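Side-chain contacts in protocatechuate decarboxylase (Klebsiella pneumoniae, PDB 5O3M), which catalyses decarboxylation of protocatechuate (3,4-dihydroxybenzoate) to catechol, and as a UbiD-type enzyme uses prenylated flavin, a cofactor missing from this apo form: residues I419-D422 and E423-I427; A499-P503 and R504-P508. One frame throughout, in Å; residues are numbered along the deposited sequence.

Contact 1. Residues I419-D422 and E423-I427. With 9JE (pentane-1,5-diol), chain H.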
ATOM      1  N   ILE A 419     -13.844   2.444 -15.490  1.00 34.28           N
ATOM      2  CA  ILE A 419     -12.793   2.013 -16.405  1.00 33.06           C
ATOM      3  C   ILE A 419     -12.605   3.109 -17.438  1.00 32.09           C
ATOM      4  O   ILE A 419     -13.572   3.544 -18.082  1.00 26.92           O
ATOM      5  CB  ILE A 419     -13.108   0.667 -17.070  1.00 31.40           C
ATOM      6  CG1 ILE A 419     -13.349  -0.403 -15.993  1.00 24.31           C
ATOM      7  CG2 ILE A 419     -11.977   0.276 -17.978  1.00 24.64           C
ATOM      8  CD1 ILE A 419     -13.797  -1.752 -16.578  1.00 24.57           C
ATOM      9  N   LEU A 420     -11.372   3.582 -17.563  1.00 33.38           N
ATOM     10  CA  LEU A 420     -11.024   4.680 -18.450  1.00 31.81           C
ATOM     11  C   LEU A 420     -10.302   4.119 -19.661  1.00 28.22           C
ATOM     12  O   LEU A 420      -9.340   3.358 -19.504  1.00 28.57           O
ATOM     13  CB  LEU A 420     -10.126   5.695 -17.737  1.00 28.87           C
ATOM     14  CG  LEU A 420     -10.701   6.255 -16.452  1.00 25.99           C
ATOM     15  CD1 LEU A 420      -9.603   6.961 -15.681  1.00 21.60           C
ATOM     16  CD2 LEU A 420     -11.815   7.226 -16.786  1.00 27.13           C
ATOM     17  N   VAL A 421     -10.765   4.492 -20.865  1.00 25.86           N
ATOM     18  CA  VAL A 421     -10.141   4.040 -22.102  1.00 23.83           C
ATOM     19  C   VAL A 421     -10.069   5.187 -23.102  1.00 24.91           C
ATOM     20  O   VAL A 421     -10.785   6.187 -23.000  1.00 24.28           O
ATOM     21  CB  VAL A 421     -10.879   2.832 -22.727  1.00 30.44           C
ATOM     22  CG1 VAL A 421     -10.920   1.659 -21.750  1.00 22.36           C
ATOM     23  CG2 VAL A 421     -12.296   3.233 -23.205  1.00 29.22           C
ATOM     24  N   ASP A 422      -9.207   5.007 -24.102  1.00 28.83           N
ATOM     25  CA  ASP A 422      -8.997   5.996 -25.151  1.00 24.77           C
ATOM     26  C   ASP A 422     -10.006   5.825 -26.283  1.00 25.53           C
ATOM     27  O   ASP A 422     -10.794   4.881 -26.303  1.00 29.01           O
ATOM     28  CB  ASP A 422      -7.565   5.892 -25.673  1.00 38.30           C
ATOM     29  CG  ASP A 422      -6.563   6.287 -24.632  1.00 33.78           C
ATOM     30  OD1 ASP A 422      -6.599   7.472 -24.260  1.00 30.43           O
ATOM     31  OD2 ASP A 422      -5.797   5.416 -24.166  1.00 33.88           O
ATOM     32  N   GLU A 423      -9.952   6.737 -27.261  1.00 27.20           N
ATOM     33  CA  GLU A 423     -10.971   6.788 -28.298  1.00 35.53           C
ATOM     34  C   GLU A 423     -10.858   5.657 -29.309  1.00 33.07           C
ATOM     35  O   GLU A 423     -11.751   5.531 -30.143  1.00 32.79           O
ATOM     36  CB  GLU A 423     -10.934   8.129 -29.037  1.00 33.04           C
ATOM     37  CG  GLU A 423      -9.731   8.314 -29.951  1.00 35.94           C
ATOM     38  CD  GLU A 423      -8.531   8.957 -29.251  1.00 39.92           C
ATOM     39  OE1 GLU A 423      -8.440   8.923 -28.002  1.00 38.92           O
ATOM     40  OE2 GLU A 423      -7.668   9.498 -29.971  1.00 43.81           O
ATOM     41  N   ASP A 424      -9.810   4.826 -29.251  1.00 32.25           N
ATOM     42  CA  ASP A 424      -9.684   3.684 -30.153  1.00 27.13           C
ATOM     43  C   ASP A 424     -10.115   2.371 -29.504  1.00 26.40           C
ATOM     44  O   ASP A 424      -9.795   1.294 -30.015  1.00 32.68           O
ATOM     45  CB  ASP A 424      -8.247   3.565 -30.688  1.00 32.19           C
ATOM     46  CG  ASP A 424      -7.221   3.371 -29.572  1.00 33.06           C
ATOM     47  OD1 ASP A 424      -7.599   3.516 -28.386  1.00 32.16           O
ATOM     48  OD2 ASP A 424      -6.044   3.065 -29.875  1.00 35.43           O
ATOM     49  N   VAL A 425     -10.819   2.432 -28.380  1.00 30.48           N
ATOM     50  CA  VAL A 425     -11.330   1.248 -27.699  1.00 29.59           C
ATOM     51  C   VAL A 425     -12.847   1.304 -27.751  1.00 29.07           C
ATOM     52  O   VAL A 425     -13.445   2.330 -27.411  1.00 28.19           O
ATOM     53  CB  VAL A 425     -10.854   1.157 -26.235  1.00 31.20           C
ATOM     54  CG1 VAL A 425     -11.386  -0.135 -25.601  1.00 28.01           C
ATOM     55  CG2 VAL A 425      -9.315   1.245 -26.116  1.00 29.03           C
ATOM     56  N   ASP A 426     -13.468   0.204 -28.151  1.00 31.08           N
ATOM     57  CA  ASP A 426     -14.925   0.158 -28.278  1.00 31.10           C
ATOM     58  C   ASP A 426     -15.530  -0.128 -26.904  1.00 28.21           C
ATOM     59  O   ASP A 426     -15.485  -1.266 -26.416  1.00 28.25           O
ATOM     60  CB  ASP A 426     -15.334  -0.901 -29.301  1.00 26.54           C
ATOM     61  CG  ASP A 426     -16.861  -0.979 -29.488  1.00 35.03           C
ATOM     62  OD1 ASP A 426     -17.313  -1.713 -30.393  1.00 36.36           O
ATOM     63  OD2 ASP A 426     -17.603  -0.292 -28.751  1.00 35.69           O
ATOM     64  N   ILE A 427     -16.088   0.901 -26.261  1.00 31.10           N
ATOM     65  CA  ILE A 427     -16.522   0.713 -24.882  1.00 32.12           C
ATOM     66  C   ILE A 427     -17.725  -0.216 -24.768  1.00 30.16           C
ATOM     67  O   ILE A 427     -18.000  -0.710 -23.674  1.00 33.02           O
ATOM     68  CB  ILE A 427     -16.865   2.044 -24.198  1.00 36.69           C
ATOM     69  CG1 ILE A 427     -18.010   2.740 -24.949  1.00 28.09           C
ATOM     70  CG2 ILE A 427     -15.600   2.918 -24.021  1.00 28.94           C
ATOM     71  CD1 ILE A 427     -18.379   4.080 -24.329  1.00 26.83           C
TER
HETATM   72  C02 9JE H 602      -4.477   5.635 -27.839  1.00 38.46           C
HETATM   73  C03 9JE H 602      -5.295   6.462 -28.815  1.00 33.71           C
HETATM   74  C04 9JE H 602      -4.796   6.454 -30.254  1.00 33.57           C
HETATM   75  C05 9JE H 602      -5.976   6.990 -31.103  1.00 40.98           C
HETATM   76  C06 9JE H 602      -5.549   7.134 -32.558  1.00 40.27           C
HETATM   77  O01 9JE H 602      -3.392   6.468 -27.499  1.00 47.47           O
HETATM   78  O07 9JE H 602      -4.472   6.181 -32.696  1.00 51.87           O
HETATM   79  O   HOH W   1      -6.563   9.566 -25.965  1.00 29.17           O

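Contact 2. Residues A499-P503 and R504-P508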
ATOM      1  N   ALA A 499      -5.539  -0.939 -43.541  1.00 41.21           N
ATOM      2  CA  ALA A 499      -6.062   0.019 -44.507  1.00 53.87           C
ATOM      3  C   ALA A 499      -7.569   0.202 -44.342  1.00 55.27           C
ATOM      4  O   ALA A 499      -8.303  -0.725 -43.989  1.00 48.75           O
ATOM      5  CB  ALA A 499      -5.765  -0.436 -45.940  1.00 44.84           C
ATOM      6  N   ASP A 500      -8.021   1.423 -44.598  1.00 52.38           N
ATOM      7  CA  ASP A 500      -9.445   1.684 -44.720  1.00 54.05           C
ATOM      8  C   ASP A 500      -9.944   1.082 -46.021  1.00 55.00           C
ATOM      9  O   ASP A 500      -9.403   1.370 -47.096  1.00 56.06           O
ATOM     10  CB  ASP A 500      -9.718   3.187 -44.704  1.00 60.83           C
ATOM     11  CG  ASP A 500      -9.711   3.770 -43.309  1.00 67.84           C
ATOM     12  OD1 ASP A 500      -9.631   2.995 -42.321  1.00 56.16           O
ATOM     13  OD2 ASP A 500      -9.782   5.016 -43.212  1.00 77.35           O
ATOM     14  N   VAL A 501     -10.962   0.232 -45.935  1.00 47.09           N
ATOM     15  CA  VAL A 501     -11.580  -0.290 -47.149  1.00 48.80           C
ATOM     16  C   VAL A 501     -13.035  -0.612 -46.862  1.00 49.37           C
ATOM     17  O   VAL A 501     -13.374  -1.152 -45.802  1.00 47.72           O
ATOM     18  CB  VAL A 501     -10.850  -1.537 -47.681  1.00 46.99           C
ATOM     19  CG1 VAL A 501     -10.615  -2.497 -46.548  1.00 57.17           C
ATOM     20  CG2 VAL A 501     -11.704  -2.214 -48.754  1.00 48.00           C
ATOM     21  N   ASP A 502     -13.888  -0.271 -47.813  1.00 47.83           N
ATOM     22  CA  ASP A 502     -15.282  -0.684 -47.795  1.00 50.15           C
ATOM     23  C   ASP A 502     -15.346  -2.172 -48.116  1.00 52.96           C
ATOM     24  O   ASP A 502     -15.075  -2.559 -49.266  1.00 49.65           O
ATOM     25  CB  ASP A 502     -16.100   0.131 -48.815  1.00 53.35           C
ATOM     26  CG  ASP A 502     -17.608  -0.151 -48.732  1.00 56.92           C
ATOM     27  OD1 ASP A 502     -18.012  -1.057 -47.973  1.00 53.30           O
ATOM     28  OD2 ASP A 502     -18.387   0.544 -49.418  1.00 60.63           O
ATOM     29  N   PRO A 503     -15.702  -3.034 -47.163  1.00 45.23           N
ATOM     30  CA  PRO A 503     -15.766  -4.474 -47.454  1.00 48.57           C
ATOM     31  C   PRO A 503     -17.014  -4.914 -48.210  1.00 47.15           C
ATOM     32  O   PRO A 503     -17.050  -6.059 -48.679  1.00 48.13           O
ATOM     33  CB  PRO A 503     -15.740  -5.098 -46.056  1.00 52.08           C
ATOM     34  CG  PRO A 503     -16.501  -4.095 -45.228  1.00 43.07           C
ATOM     35  CD  PRO A 503     -16.144  -2.733 -45.794  1.00 43.12           C
ATOM     36  N   ARG A 504     -18.029  -4.061 -48.342  1.00 50.94           N
ATOM     37  CA  ARG A 504     -19.314  -4.533 -48.855  1.00 53.49           C
ATOM     38  C   ARG A 504     -19.231  -5.050 -50.285  1.00 58.83           C
ATOM     39  O   ARG A 504     -19.749  -6.146 -50.548  1.00 60.62           O
ATOM     40  CB  ARG A 504     -20.367  -3.429 -48.715  1.00 57.32           C
ATOM     41  CG  ARG A 504     -20.640  -3.060 -47.258  1.00 60.66           C
ATOM     42  CD  ARG A 504     -21.855  -2.155 -47.082  1.00 73.22           C
ATOM     43  NE  ARG A 504     -21.698  -0.857 -47.737  1.00 81.10           N
ATOM     44  CZ  ARG A 504     -21.177   0.229 -47.168  1.00 78.46           C
ATOM     45  NH1 ARG A 504     -20.743   0.194 -45.911  1.00 75.17           N
ATOM     46  NH2 ARG A 504     -21.084   1.357 -47.864  1.00 79.33           N
ATOM     47  N   PRO A 505     -18.605  -4.355 -51.236  1.00 58.84           N
ATOM     48  CA  PRO A 505     -18.557  -4.888 -52.612  1.00 57.84           C
ATOM     49  C   PRO A 505     -17.915  -6.266 -52.712  1.00 58.47           C
ATOM     50  O   PRO A 505     -18.127  -6.958 -53.717  1.00 56.96           O
ATOM     51  CB  PRO A 505     -17.733  -3.839 -53.379  1.00 60.37           C
ATOM     52  CG  PRO A 505     -17.776  -2.615 -52.542  1.00 57.16           C
ATOM     53  CD  PRO A 505     -17.915  -3.065 -51.107  1.00 57.29           C
ATOM     54  N   PHE A 506     -17.131  -6.676 -51.708  1.00 59.38           N
ATOM     55  CA  PHE A 506     -16.475  -7.981 -51.725  1.00 59.35           C
ATOM     56  C   PHE A 506     -17.411  -9.120 -51.360  1.00 66.65           C
ATOM     57  O   PHE A 506     -17.164 -10.261 -51.764  1.00 70.43           O
ATOM     58  CB  PHE A 506     -15.282  -7.973 -50.772  1.00 54.88           C
ATOM     59  CG  PHE A 506     -14.140  -7.180 -51.285  1.00 52.78           C
ATOM     60  CD1 PHE A 506     -14.040  -5.831 -51.001  1.00 51.97           C
ATOM     61  CD2 PHE A 506     -13.198  -7.766 -52.108  1.00 54.47           C
ATOM     62  CE1 PHE A 506     -12.999  -5.086 -51.507  1.00 53.55           C
ATOM     63  CE2 PHE A 506     -12.156  -7.024 -52.623  1.00 55.34           C
ATOM     64  CZ  PHE A 506     -12.055  -5.686 -52.323  1.00 55.00           C
ATOM     65  N   ALA A 507     -18.471  -8.842 -50.594  1.00 64.56           N
ATOM     66  CA  ALA A 507     -19.440  -9.864 -50.188  1.00 61.50           C
ATOM     67  C   ALA A 507     -20.784  -9.197 -49.929  1.00 60.37           C
ATOM     68  O   ALA A 507     -21.271  -9.153 -48.794  1.00 70.92           O
ATOM     69  CB  ALA A 507     -18.948 -10.619 -48.954  1.00 64.31           C
ATOM     70  N   PRO A 508     -21.421  -8.662 -50.977  1.00 63.47           N
ATOM     71  CA  PRO A 508     -22.667  -7.903 -50.755  1.00 66.59           C
ATOM     72  C   PRO A 508     -23.776  -8.745 -50.160  1.00 70.82           C
ATOM     73  O   PRO A 508     -24.332  -8.389 -49.111  1.00 67.33           O
ATOM     74  CB  PRO A 508     -23.030  -7.401 -52.164  1.00 55.05           C
ATOM     75  CG  PRO A 508     -21.819  -7.568 -52.976  1.00 59.14           C
ATOM     76  CD  PRO A 508     -21.060  -8.723 -52.399  1.00 60.54           C
TER

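Contact 1. Residues I419-D422 and E423-I427
Val-421 meets Val-425 almost at a right angle, their CB atoms 3.9 Å apart, while its CG2 reaches past that neighbour to Ile-427. CG2 of Val-421 lies 3.4 Å from CG2 of Ile-427, tighter than ordinary methyl packing. In Ile-427, chi1 of 61° sets CG1 between the backbone N and the carbonyl carbon and leaves CG2 anti to the carbonyl carbon, facing Val-421. The chain doubles back through a type I turn, Asp-422 to Val-425, closed by the bond from Val-425 N to Asp-422 O (3.2 Å). Around the turn three acidic side chains fan out towards pentane-1,5-diol. Glu-423 is bent at chi2 (-90°), which brings OE1 back beside Asp-422. A water spans the two carboxylates, 2.7 Å from Asp-422 OD1 and 2.8 Å from Glu-423 OE1, and may ease the repulsion between them. The other oxygen, Glu-423 OE2, presses on the diol at C05 (3.2 Å), and Asp-424 OD2 approaches C04 at 3.6 Å; both are contacts with methylene carbons. Asp-424 is held by a salt bridge to Arg-440 and Asp-422 OD2 by Val-485 N, and the diol is also hydrogen-bonded to Lys-490 NZ. The turn therefore has an apolar side and an acidic side that lines the diol site. Strand 417-422 runs parallel between strands 385-390 and 475-482; Val-421 and Val-425 pack on helix 430-439, and Ile-427 rests on strands 385-390 and 371-376.

Contact 2. Residues A499-P503 and R504-P508
Asp-502 grips Arg-504 at both ends of that residue. Its OD1 accepts the backbone N-H of Arg-504 in a nearly straight bond (3.0 Å, 165°), met from above the carboxylate plane. The same oxygen sits over the centre of the guanidinium, 3.5 Å from CZ of Arg-504. OD2 of Asp-502 lies 3.2 Å from NH2 of Arg-504, a salt bridge that is an ion pair rather than a hydrogen bond, because the oxygen stands off to one face of the guanidinium. A bend at chi3 (-63°) folds the arginine back over the carboxylate, the two planes standing 61° apart. On the backbone side, Phe-506 N bonds to Pro-503 O (3.1 Å), and Ala-507 N follows with Arg-504 O. The Phe-506 ring turns its edge to the carbonyl oxygens of Asp-502 and Pro-503, with CD1 3.8 Å from Pro-503 O, and Val-501 CG2 comes to 4.2 Å from Phe-506 CE1. Farther out, a second subunit fixes the aromatic residue: its His-47 meets the ring edge-to-face and its Thr-45 bonds to Phe-506 O, while its His-61 packs on Pro-503. The Asp-502 to Arg-504 bond defines an Asx turn, which here leads into the 3-10 segment 504-506 just ahead of helix 508-512, within a C-terminal tail docked on a neighbouring subunit.

In the fold
Contact 1 precedes contact 2 along the chain, on the same side of the molecule's centre; their centres lie about 25 Å apart and their nearest atoms about 12 Å, without touching. Contact 1 spans the end of strand 417-422 of the mixed sheet of the UbiD C-terminal domain and the loop after it, contact 2 the tail beyond strand 475-482, the last of that sheet's strands in chain order. The linking chain passes Val-485 and Lys-490 of the diol pocket and Arg-495, which bonds to Asp-424 O, and so contributes to the pocket beside contact 1. Asp-426 of contact 1 packs on Arg-70 of a neighbouring subunit, whereas six residues of contact 2 lie within reach of one.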